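Manganese-containing pseudocatalase (Thermus thermophilus, PDB 2V8T) probably breaks hydrogen peroxide down to water and oxygen at a pair of manganese ions. Local coordinates at residues A[220-223]-A[224-228]; A[290-293]-A[294-298]; A[131-134]-A[135-139]; A[279-282]-A[283-287]; A[43-46]-A[47-50]. All blocks are in the same frame, centred on the assembly; numbering follows the deposited sequence. Where two conformers were deposited one is given.

Interaction 1 (A[220-223]-A[224-228]); sequences EAKK and YMDLG
The last two turns of helix 219-226, closed by a Schellman motif, bring Lys222 and Lys223 against Asp226 and Tyr224. On the solvent side Lys222 and Asp226, one turn apart, form a salt bridge. The lysine chain bends at its second torsion (chi2 -93°), which carries NZ along the helix to Asp226 OD2, 2.7 Å away, on the syn lone pair of that oxygen. Lys223 and Tyr224 lie side by side and point the same way. Lys223 CE sits over one face of the Tyr224 ring, offset toward its rim and 4.1 Å from the centroid, a CH-pi contact, while its ammonium group runs on to a salt bridge with Glu176. The ring also comes close to the preceding turn, with Tyr224 CD2 3.0 Å from Glu220 O, the carbonyl that accepts the bond from Tyr224 N. A serine in place of Tyr224 would probably leave the Lys223 methylene chain without its flat support and open a gap against Tyr180. The i to i+4 ladder continues with Met225 N to Ala221 O at 2.9 Å and ends with Leu227 N on Lys223 O. Gly228, at positive phi, then turns the chain out of the helix and gives its N to Met225 O at 2.8 Å. The inner side of this short helix lies on helix 172-200: Ala221, Tyr224 and Met225 all touch Val183, the Tyr224 ring meets Tyr180 edge-to-face, and Glu220 reaches Arg175 of the same helix and Tyr166 at the end of helix 144-166.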
# COMPACT_ATOMS: atom_id res chain seq x y z
N GLU A 220 14.88 19.43 -28.17
CA GLU A 220 15.83 18.33 -28.02
C GLU A 220 15.37 17.11 -28.79
O GLU A 220 16.19 16.37 -29.38
CB GLU A 220 16.04 18.03 -26.54
CG GLU A 220 16.74 19.14 -25.76
CD GLU A 220 15.89 20.30 -25.37
OE1 GLU A 220 14.63 20.27 -25.54
OE2 GLU A 220 16.48 21.32 -24.92
N ALA A 221 14.04 16.84 -28.78
CA ALA A 221 13.53 15.73 -29.55
C ALA A 221 13.73 15.96 -31.05
O ALA A 221 14.09 15.04 -31.78
CB ALA A 221 12.05 15.49 -29.27
N LYS A 222 13.51 17.20 -31.50
CA LYS A 222 13.71 17.53 -32.91
C LYS A 222 15.17 17.20 -33.31
O LYS A 222 15.42 16.66 -34.38
CB LYS A 222 13.35 18.98 -33.15
CG LYS A 222 13.25 19.32 -34.62
CD LYS A 222 14.46 19.84 -35.20
CE LYS A 222 14.16 20.41 -36.64
NZ LYS A 222 15.48 20.95 -37.02
N LYS A 223 16.14 17.56 -32.46
CA LYS A 223 17.53 17.24 -32.78
C LYS A 223 17.73 15.73 -32.96
O LYS A 223 18.37 15.28 -33.92
CB LYS A 223 18.45 17.76 -31.70
CG LYS A 223 19.94 17.47 -31.94
CD LYS A 223 20.86 17.78 -30.77
CE LYS A 223 20.62 16.93 -29.51
NZ LYS A 223 21.26 17.50 -28.31
N TYR A 224 17.19 14.93 -32.04
CA TYR A 224 17.35 13.48 -32.15
C TYR A 224 16.65 12.92 -33.39
O TYR A 224 17.17 11.97 -33.98
CB TYR A 224 16.91 12.79 -30.86
CG TYR A 224 17.82 13.12 -29.70
CD1 TYR A 224 19.15 12.76 -29.72
CD2 TYR A 224 17.34 13.74 -28.54
CE1 TYR A 224 19.98 13.11 -28.65
CE2 TYR A 224 18.15 14.07 -27.50
CZ TYR A 224 19.47 13.78 -27.56
OH TYR A 224 20.32 14.16 -26.52
N MET A 225 15.52 13.50 -33.79
CA MET A 225 14.90 13.10 -35.07
C MET A 225 15.77 13.53 -36.24
O MET A 225 15.89 12.77 -37.23
CB MET A 225 13.50 13.66 -35.21
CG MET A 225 12.60 13.06 -34.22
SD MET A 225 10.87 13.35 -34.49
CE MET A 225 10.93 14.86 -34.20
N ASP A 226 16.40 14.70 -36.18
CA ASP A 226 17.28 15.12 -37.26
C ASP A 226 18.47 14.16 -37.39
O ASP A 226 19.03 14.04 -38.49
CB ASP A 226 17.77 16.53 -37.01
CG ASP A 226 16.74 17.59 -37.18
OD1 ASP A 226 15.71 17.35 -37.84
OD2 ASP A 226 16.98 18.74 -36.71
N LEU A 227 18.85 13.47 -36.30
CA LEU A 227 19.89 12.46 -36.32
C LEU A 227 19.37 11.08 -36.79
O LEU A 227 20.18 10.15 -36.91
CB LEU A 227 20.53 12.33 -34.93
CG LEU A 227 21.29 13.57 -34.46
CD1 LEU A 227 21.85 13.30 -33.07
CD2 LEU A 227 22.41 13.91 -35.43
N GLY A 228 18.07 10.98 -37.04
CA GLY A 228 17.47 9.75 -37.56
C GLY A 228 16.96 8.78 -36.51
O GLY A 228 16.55 7.67 -36.86

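Interaction 2 (A[290-293]-A[294-298]); sequences LYEI and AKKLY
Glu292 meets both Lys295 and Lys296 along the outer side of helix 288-299, the last helix of the chain, in the i to i+3 and i to i+4 spacings at which oppositely charged side chains meet along an alpha helix. The backbone bonds are those of a regular helix: Ala294 N to Leu290 O, Lys295 N to Tyr291 O and Lys296 N to Glu292 O, each 3.0 Å long, followed by Leu297 N to Ile293 O at 3.1 Å. Among the charged groups, Glu292 was modelled in two conformers. In the one described it reaches forward because CG stands anti to the backbone N (chi1 -178°) and the chain then folds at its second torsion. Its OE2 then makes a long and somewhat doubtful salt bridge of 3.5 Å with Lys296 NZ. Lys295 is the looser partner: its extended chain crosses the glutamate at about a right angle, Glu292 OE1 lies 3.6 Å from Lys295 CD, and the ammonium group stays beyond salt-bridge range. Positive charge near both carboxylate oxygens would probably help to keep the group ionised. Apolar and aromatic groups occupy other parts of the helix surface and look outward to neighbours. Tyr291 gives its hydroxyl a partner in Asp92 O, while Ile293 and Ala294 pack on Ser198 and Ala55 of a second subunit, joining the C-terminal part of one chain to its neighbour. Farther along, Tyr298 OH hydrogen-bonds Asp243 OD2 of that second subunit.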
# COMPACT_ATOMS: atom_id res chain seq x y z
N LEU A 290 39.22 4.80 2.02
CA LEU A 290 38.66 3.75 1.16
C LEU A 290 39.28 3.83 -0.24
O LEU A 290 39.55 2.79 -0.86
CB LEU A 290 37.13 3.83 1.04
CG LEU A 290 36.38 3.67 2.38
CD1 LEU A 290 34.88 3.46 2.09
CD2 LEU A 290 36.95 2.55 3.27
N TYR A 291 39.53 5.04 -0.73
CA TYR A 291 40.19 5.18 -2.04
C TYR A 291 41.58 4.54 -1.99
O TYR A 291 42.02 3.94 -2.98
CB TYR A 291 40.28 6.63 -2.46
CG TYR A 291 38.97 7.35 -2.69
CD1 TYR A 291 37.77 6.68 -2.91
CD2 TYR A 291 38.95 8.73 -2.69
CE1 TYR A 291 36.60 7.37 -3.13
CE2 TYR A 291 37.78 9.44 -2.93
CZ TYR A 291 36.59 8.75 -3.16
OH TYR A 291 35.41 9.42 -3.37
N GLU A 292 42.28 4.69 -0.87
CA GLU A 292 43.59 4.06 -0.72
C GLU A 292 43.50 2.56 -0.70
O GLU A 292 44.34 1.85 -1.26
CB GLU A 292 44.30 4.65 0.50
CG GLU A 292 45.66 4.12 0.75
CD GLU A 292 46.69 4.40 -0.32
OE1 GLU A 292 46.50 5.25 -1.21
OE2 GLU A 292 47.75 3.74 -0.23
N ILE A 293 42.49 2.01 -0.01
CA ILE A 293 42.26 0.56 -0.00
C ILE A 293 42.09 0.08 -1.45
O ILE A 293 42.66 -0.94 -1.85
CB ILE A 293 41.07 0.17 0.89
CG1 ILE A 293 41.44 0.39 2.35
CG2 ILE A 293 40.57 -1.23 0.63
CD1 ILE A 293 40.26 0.24 3.31
N ALA A 294 41.25 0.78 -2.22
CA ALA A 294 41.00 0.36 -3.60
C ALA A 294 42.29 0.40 -4.41
O ALA A 294 42.58 -0.52 -5.17
CB ALA A 294 39.93 1.23 -4.23
N LYS A 295 43.07 1.47 -4.25
CA LYS A 295 44.36 1.57 -4.97
C LYS A 295 45.23 0.36 -4.65
O LYS A 295 45.91 -0.21 -5.52
CB LYS A 295 45.13 2.81 -4.55
CG LYS A 295 44.64 4.04 -5.18
CD LYS A 295 45.35 5.23 -4.64
CE LYS A 295 44.83 6.52 -5.23
NZ LYS A 295 45.45 7.74 -4.57
N LYS A 296 45.30 -0.00 -3.38
CA LYS A 296 46.16 -1.11 -2.99
C LYS A 296 45.67 -2.46 -3.53
O LYS A 296 46.50 -3.35 -3.79
CB LYS A 296 46.32 -1.15 -1.46
CG LYS A 296 47.18 -0.01 -0.91
CD LYS A 296 48.29 0.52 -1.86
CE LYS A 296 49.22 1.49 -1.14
NZ LYS A 296 49.68 0.87 0.11
N LEU A 297 44.38 -2.60 -3.81
CA LEU A 297 43.88 -3.86 -4.40
C LEU A 297 44.54 -4.12 -5.74
O LEU A 297 44.80 -5.26 -6.13
CB LEU A 297 42.37 -3.83 -4.64
CG LEU A 297 41.49 -3.88 -3.38
CD1 LEU A 297 40.04 -3.74 -3.82
CD2 LEU A 297 41.75 -5.16 -2.53
N TYR A 298 44.81 -3.04 -6.50
CA TYR A 298 45.42 -3.15 -7.82
C TYR A 298 46.88 -3.51 -7.66
O TYR A 298 47.44 -4.11 -8.56
CB TYR A 298 45.30 -1.82 -8.61
CG TYR A 298 43.87 -1.56 -9.14
CD1 TYR A 298 42.91 -0.90 -8.39
CD2 TYR A 298 43.46 -2.05 -10.35
CE1 TYR A 298 41.63 -0.71 -8.85
CE2 TYR A 298 42.18 -1.87 -10.83
CZ TYR A 298 41.24 -1.21 -10.07
OH TYR A 298 39.94 -1.03 -10.47
O HOH W 1 47.76 1.90 1.68

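Interaction 3 (A[131-134]-A[135-139]); sequences EHWN and GEYVF
Trp133 and Tyr137 form an edge-to-face aromatic pair at a 3-10 turn, in the loop that leads to helix 144-166 of this ferritin-clan protein. This is the tight part. The edge of the Tyr137 ring is turned to the face of the five-membered indole ring, planes 76° apart, with Tyr137 CD2 3.4 Å from Trp133 NE1. Trp133 CG stands anti to the backbone N (chi1 -172°), which swings the indole back alongside the turn; the far end of its six-membered ring meets Val138 CG2 edge-on, 3.8 Å from CH2. Ser38 of helix 36-49 binds NE1, and Trp133 of a second subunit packs on the indole. With an alanine here, the Tyr137 edge and Val138 would probably lose their shared surface and Ser38 its partner. The turn is held by Tyr137 N on Asn134 O at 3.0 Å and, in the Asn134 conformer described, by an Asx turn, OD1 taking Glu136 N at 2.8 Å. The surroundings of the Tyr137 hydroxyl are looser and wetter. Asn134 ND2 stands over one face of the ring, offset toward the rim, and Glu131 only brushes the hydroxyl with CG at 4.1 Å. Tyr137 OH is also bonded to Glu136 of a third subunit. One water donates to His132 O at 2.6 Å and to Tyr137 OH at 2.7 Å, and accepts from Asn134 ND2.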
# COMPACT_ATOMS: atom_id res chain seq x y z
N GLU A 131 5.64 7.98 -3.96
CA GLU A 131 4.98 6.67 -4.00
C GLU A 131 5.92 5.68 -4.56
O GLU A 131 6.45 5.84 -5.68
CB GLU A 131 3.67 6.75 -4.79
CG GLU A 131 3.70 6.87 -6.30
CD GLU A 131 4.11 8.19 -6.97
OE1 GLU A 131 4.81 9.01 -6.35
OE2 GLU A 131 3.75 8.32 -8.17
N HIS A 132 6.15 4.55 -3.85
CA HIS A 132 7.09 3.60 -4.38
C HIS A 132 6.47 2.82 -5.52
O HIS A 132 5.28 2.48 -5.52
CB HIS A 132 7.61 2.67 -3.28
CG HIS A 132 8.59 3.33 -2.35
ND1 HIS A 132 8.24 3.97 -1.20
CD2 HIS A 132 9.94 3.49 -2.47
CE1 HIS A 132 9.36 4.44 -0.64
NE2 HIS A 132 10.42 4.16 -1.37
N TRP A 133 7.27 2.48 -6.51
CA TRP A 133 6.80 1.70 -7.64
C TRP A 133 6.26 0.36 -7.14
O TRP A 133 6.79 -0.21 -6.19
CB TRP A 133 7.98 1.45 -8.61
CG TRP A 133 7.56 0.80 -9.89
CD1 TRP A 133 7.09 1.46 -11.00
CD2 TRP A 133 7.48 -0.59 -10.20
NE1 TRP A 133 6.75 0.56 -11.97
CE2 TRP A 133 6.95 -0.71 -11.51
CE3 TRP A 133 7.79 -1.77 -9.49
CZ2 TRP A 133 6.73 -1.93 -12.12
CZ3 TRP A 133 7.58 -3.00 -10.09
CH2 TRP A 133 7.05 -3.07 -11.39
N ASN A 134 5.21 -0.16 -7.77
CA ASN A 134 4.61 -1.38 -7.33
C ASN A 134 4.30 -2.30 -8.49
O ASN A 134 3.99 -1.88 -9.60
CB ASN A 134 3.62 -1.38 -6.27
CG ASN A 134 2.31 -1.09 -6.83
OD1 ASN A 134 1.66 -1.96 -7.36
ND2 ASN A 134 1.88 0.14 -6.76
N GLY A 135 4.38 -3.60 -8.21
CA GLY A 135 4.16 -4.62 -9.23
C GLY A 135 2.82 -4.68 -9.84
O GLY A 135 2.64 -5.30 -10.90
N GLU A 136 1.81 -4.02 -9.25
CA GLU A 136 0.51 -3.96 -9.88
C GLU A 136 0.46 -2.97 -11.04
O GLU A 136 -0.53 -2.86 -11.74
CB GLU A 136 -0.58 -3.73 -8.89
CG GLU A 136 -1.77 -4.62 -9.60
CD GLU A 136 -3.00 -4.69 -8.77
OE1 GLU A 136 -3.94 -5.29 -9.11
OE2 GLU A 136 -3.01 -4.09 -7.64
N TYR A 137 1.56 -2.27 -11.28
CA TYR A 137 1.74 -1.45 -12.48
C TYR A 137 2.02 -2.31 -13.72
O TYR A 137 2.08 -1.76 -14.83
CB TYR A 137 2.81 -0.42 -12.31
CG TYR A 137 2.56 0.65 -11.26
CD1 TYR A 137 1.33 1.05 -10.82
CD2 TYR A 137 3.65 1.34 -10.75
CE1 TYR A 137 1.21 2.11 -9.90
CE2 TYR A 137 3.57 2.39 -9.88
CZ TYR A 137 2.36 2.76 -9.44
OH TYR A 137 2.24 3.81 -8.52
N VAL A 138 2.22 -3.63 -13.53
CA VAL A 138 2.49 -4.58 -14.62
C VAL A 138 1.19 -5.25 -15.03
O VAL A 138 0.43 -5.72 -14.18
CB VAL A 138 3.55 -5.59 -14.20
CG1 VAL A 138 3.69 -6.74 -15.19
CG2 VAL A 138 4.90 -4.87 -14.01
N PHE A 139 1.00 -5.34 -16.34
CA PHE A 139 -0.12 -6.04 -16.98
C PHE A 139 0.49 -7.15 -17.84
O PHE A 139 1.20 -6.88 -18.81
CB PHE A 139 -0.91 -5.05 -17.87
CG PHE A 139 -2.09 -5.69 -18.51
CD1 PHE A 139 -3.26 -5.82 -17.79
CD2 PHE A 139 -2.07 -6.14 -19.83
CE1 PHE A 139 -4.39 -6.42 -18.37
CE2 PHE A 139 -3.16 -6.71 -20.40
CZ PHE A 139 -4.32 -6.83 -19.69
O HOH W 2 2.79 3.10 -6.00

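Interaction 4 (A[279-282]-A[283-287]); sequences AEFA and PEFHP
Phe281, with its left-handed backbone (phi 59°), and Ala282 both face Asp277 in a G1 beta bulge, and the cis peptide bond between Ala282 and Pro283 then folds the chain back so that the CA atoms of Phe281 and Phe285 lie 4.0 Å apart. The turn has no hydrogen bond from one half to the other; its link is apolar. The two phenylalanine rings cross obliquely, with planes at 58° and centroids 5.9 Å apart. Phe281 CD1 touches Phe285 CD1 at 3.8 Å, and Phe285 CB is almost as near to the same atom; Phe285 comes to the edge of the Phe281 ring, close to its plane. The first torsions differ: CG of Phe285 is anti to its own N, whereas in Phe281 it is anti to the carbonyl carbon, and from backbones this close the two rings extend together along the same side of the turn. Glu284 folds over its own backbone, and its OE2 receives Phe285 N at 2.9 Å through the anti lone pair. That buried oxygen is also bonded by Asn143 of a second subunit and by the backbone N of Lys212 of a fourth, so three donors grip it and probably stabilise its negative charge. The turn lies between strand 269-270 and helix 288-299: Pro283 packs on Tyr291 and Glu284 on Leu290 of that helix, while Arg51 of the second subunit covers Ala282 and Pro283, and Glu167 of the fourth touches Phe281.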
# COMPACT_ATOMS: atom_id res chain seq x y z
N ALA A 279 28.14 15.37 3.55
CA ALA A 279 26.97 15.44 4.41
C ALA A 279 26.06 14.22 4.26
O ALA A 279 25.32 13.85 5.18
CB ALA A 279 26.19 16.70 4.16
N GLU A 280 26.07 13.61 3.08
CA GLU A 280 25.32 12.39 2.87
C GLU A 280 26.12 11.13 3.21
O GLU A 280 25.63 10.01 3.08
CB GLU A 280 24.80 12.31 1.45
CG GLU A 280 23.63 13.22 1.24
CD GLU A 280 22.40 12.81 2.08
OE1 GLU A 280 22.41 11.72 2.68
OE2 GLU A 280 21.40 13.58 2.10
N PHE A 281 27.38 11.30 3.61
CA PHE A 281 28.24 10.17 3.93
C PHE A 281 28.40 9.23 2.71
O PHE A 281 28.48 8.02 2.85
CB PHE A 281 27.79 9.41 5.17
CG PHE A 281 27.28 10.31 6.26
CD1 PHE A 281 28.14 11.20 6.87
CD2 PHE A 281 25.93 10.37 6.61
CE1 PHE A 281 27.69 12.12 7.81
CE2 PHE A 281 25.48 11.29 7.54
CZ PHE A 281 26.37 12.16 8.15
N ALA A 282 28.48 9.86 1.52
CA ALA A 282 28.33 9.11 0.26
C ALA A 282 29.51 9.46 -0.65
O ALA A 282 29.64 10.63 -1.03
CB ALA A 282 26.99 9.45 -0.36
N PRO A 283 30.39 8.53 -0.98
CA PRO A 283 30.33 7.08 -0.64
C PRO A 283 30.80 6.77 0.78
O PRO A 283 30.61 5.64 1.24
CB PRO A 283 31.29 6.47 -1.68
CG PRO A 283 32.31 7.56 -1.93
CD PRO A 283 31.55 8.84 -1.84
N GLU A 284 31.41 7.76 1.44
CA GLU A 284 31.80 7.69 2.84
C GLU A 284 31.88 9.12 3.32
O GLU A 284 32.00 10.05 2.50
CB GLU A 284 33.14 6.93 2.98
CG GLU A 284 33.59 6.64 4.43
CD GLU A 284 32.52 5.94 5.23
OE1 GLU A 284 32.54 4.67 5.29
OE2 GLU A 284 31.62 6.67 5.78
N PHE A 285 31.88 9.33 4.65
CA PHE A 285 32.04 10.70 5.16
C PHE A 285 33.33 11.33 4.64
O PHE A 285 33.29 12.41 4.04
CB PHE A 285 31.99 10.69 6.69
CG PHE A 285 32.15 12.03 7.32
CD1 PHE A 285 31.37 13.13 6.94
CD2 PHE A 285 33.05 12.19 8.35
CE1 PHE A 285 31.56 14.40 7.54
CE2 PHE A 285 33.18 13.42 8.98
CZ PHE A 285 32.44 14.52 8.56
N HIS A 286 34.46 10.67 4.91
CA HIS A 286 35.81 11.07 4.45
C HIS A 286 36.34 9.83 3.67
O HIS A 286 36.84 8.91 4.30
CB HIS A 286 36.72 11.37 5.65
CG HIS A 286 36.33 12.64 6.36
ND1 HIS A 286 36.75 12.94 7.63
CD2 HIS A 286 35.50 13.66 5.99
CE1 HIS A 286 36.27 14.12 7.99
NE2 HIS A 286 35.52 14.60 7.00
N PRO A 287 36.21 9.83 2.33
CA PRO A 287 36.47 8.59 1.59
C PRO A 287 37.93 8.31 1.24
O PRO A 287 38.22 7.30 0.62
CB PRO A 287 35.66 8.80 0.31
CG PRO A 287 35.68 10.30 0.10
CD PRO A 287 35.54 10.83 1.48

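Interaction 5 (A[43-46]-A[47-50]); sequences YMYQ and SFNF
Met44 and Tyr45 both touch the Phe48 ring, the first one turn back along the helix and the second three residues before it. Met44 starts with CG anti to the backbone N (chi1 -166°) and then bends twice, at chi2 and chi3, curling round the far end of the phenyl ring. CG comes to 3.4 Å from Phe48 CZ, and SD lies 4.4 Å from the ring centroid, obliquely placed, in a Met-aromatic contact. The Phe48 ring itself lies back against the preceding turn, with Met44 O over one face, 3.3 Å from Phe48 CG. With its edge, Phe48 meets the face of Tyr45: CD2 stands 4.1 Å from Tyr45 CD1, near the rim, the planes 66° apart. These residues belong to the end of helix 36-49, which carries the manganese ligand Glu36 at its start; on another side of the same turn Tyr43 hydrogen-bonds the manganese ligand Glu155. Ser47 places OG between its backbone N and carbonyl carbon (chi1 77°), from where it donates to Met44 O at 2.7 Å. Two bonds therefore grip that carbonyl, since Phe48 N also reaches it, at 3.0 Å and in the carbonyl plane. Ser47 OG also bonds to Arg4 of a second subunit, whose Ala78 packs on Phe48. The Gln46 amide is held through OE1 by Asn151 of helix 144-166.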
# COMPACT_ATOMS: atom_id res chain seq x y z
N TYR A 43 7.16 -5.14 -20.16
CA TYR A 43 7.67 -5.91 -21.32
C TYR A 43 8.52 -7.07 -20.84
O TYR A 43 8.53 -8.15 -21.48
CB TYR A 43 8.42 -5.00 -22.25
CG TYR A 43 7.65 -3.77 -22.64
CD1 TYR A 43 6.25 -3.66 -22.63
CD2 TYR A 43 8.35 -2.62 -23.02
CE1 TYR A 43 5.61 -2.48 -22.88
CE2 TYR A 43 7.73 -1.42 -23.32
CZ TYR A 43 6.33 -1.36 -23.22
OH TYR A 43 5.65 -0.19 -23.45
N MET A 44 9.24 -6.90 -19.74
CA MET A 44 10.06 -7.99 -19.23
C MET A 44 9.18 -9.17 -18.87
O MET A 44 9.41 -10.30 -19.31
CB MET A 44 10.87 -7.53 -18.05
CG MET A 44 11.94 -8.41 -17.67
SD MET A 44 13.23 -8.67 -18.92
CE MET A 44 13.89 -7.36 -18.90
N TYR A 45 8.15 -8.94 -18.02
CA TYR A 45 7.30 -10.06 -17.62
C TYR A 45 6.51 -10.61 -18.78
O TYR A 45 6.33 -11.83 -18.89
CB TYR A 45 6.43 -9.69 -16.42
CG TYR A 45 7.22 -9.79 -15.14
CD1 TYR A 45 7.21 -10.93 -14.36
CD2 TYR A 45 8.05 -8.77 -14.70
CE1 TYR A 45 7.98 -11.05 -13.25
CE2 TYR A 45 8.86 -8.87 -13.58
CZ TYR A 45 8.79 -10.05 -12.85
OH TYR A 45 9.55 -10.18 -11.69
N GLN A 46 5.99 -9.74 -19.68
CA GLN A 46 5.32 -10.29 -20.85
C GLN A 46 6.26 -11.21 -21.63
O GLN A 46 5.86 -12.25 -22.15
CB GLN A 46 4.80 -9.18 -21.77
CG GLN A 46 3.61 -8.45 -21.17
CD GLN A 46 3.31 -7.18 -21.94
OE1 GLN A 46 3.81 -7.02 -23.05
NE2 GLN A 46 2.50 -6.29 -21.39
N SER A 47 7.54 -10.81 -21.76
CA SER A 47 8.47 -11.63 -22.50
C SER A 47 8.70 -12.97 -21.80
O SER A 47 8.77 -14.02 -22.46
CB SER A 47 9.78 -10.90 -22.77
OG SER A 47 10.67 -10.79 -21.67
N PHE A 48 8.81 -12.97 -20.47
CA PHE A 48 8.96 -14.23 -19.74
C PHE A 48 7.74 -15.13 -19.99
O PHE A 48 7.85 -16.34 -20.21
CB PHE A 48 9.11 -13.99 -18.24
CG PHE A 48 10.30 -13.14 -17.83
CD1 PHE A 48 11.42 -12.97 -18.62
CD2 PHE A 48 10.28 -12.56 -16.56
CE1 PHE A 48 12.50 -12.22 -18.18
CE2 PHE A 48 11.38 -11.82 -16.12
CZ PHE A 48 12.47 -11.65 -16.92
N ASN A 49 6.57 -14.50 -19.89
CA ASN A 49 5.28 -15.22 -19.86
C ASN A 49 4.74 -15.53 -21.25
O ASN A 49 3.67 -16.13 -21.37
CB ASN A 49 4.28 -14.35 -19.10
CG ASN A 49 4.64 -14.16 -17.63
OD1 ASN A 49 4.00 -13.19 -17.00
ND2 ASN A 49 5.44 -14.93 -17.07
N PHE A 50 5.47 -15.17 -22.30
CA PHE A 50 4.97 -15.25 -23.67
C PHE A 50 4.73 -16.70 -24.07
O PHE A 50 5.63 -17.53 -23.96
CB PHE A 50 6.02 -14.57 -24.58
CG PHE A 50 5.52 -14.24 -25.95
CD1 PHE A 50 5.41 -15.23 -26.95
CD2 PHE A 50 5.18 -12.95 -26.28
CE1 PHE A 50 4.99 -14.91 -28.24
CE2 PHE A 50 4.76 -12.63 -27.57
CZ PHE A 50 4.67 -13.61 -28.53

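In the fold
Interaction 5 is buried close to the manganese pair, and interaction 3 lies beside it: the two touch where Gln46 NE2 meets Phe139 O and Val138 packs on Tyr45, so helix 36-49 and the loop before helix 144-166 are held together. Both rely on edge-to-face aromatic pairs. Interactions 4 and 2 form a second neighbouring pair far from the metals, the buried cis-proline turn packing against the helix that follows it; the turn is largely apolar, whereas the helix carries a row of charged side chains. Interaction 1 stands apart, with charged groups outside and Val183 inside. All but interaction 1 touch the second subunit.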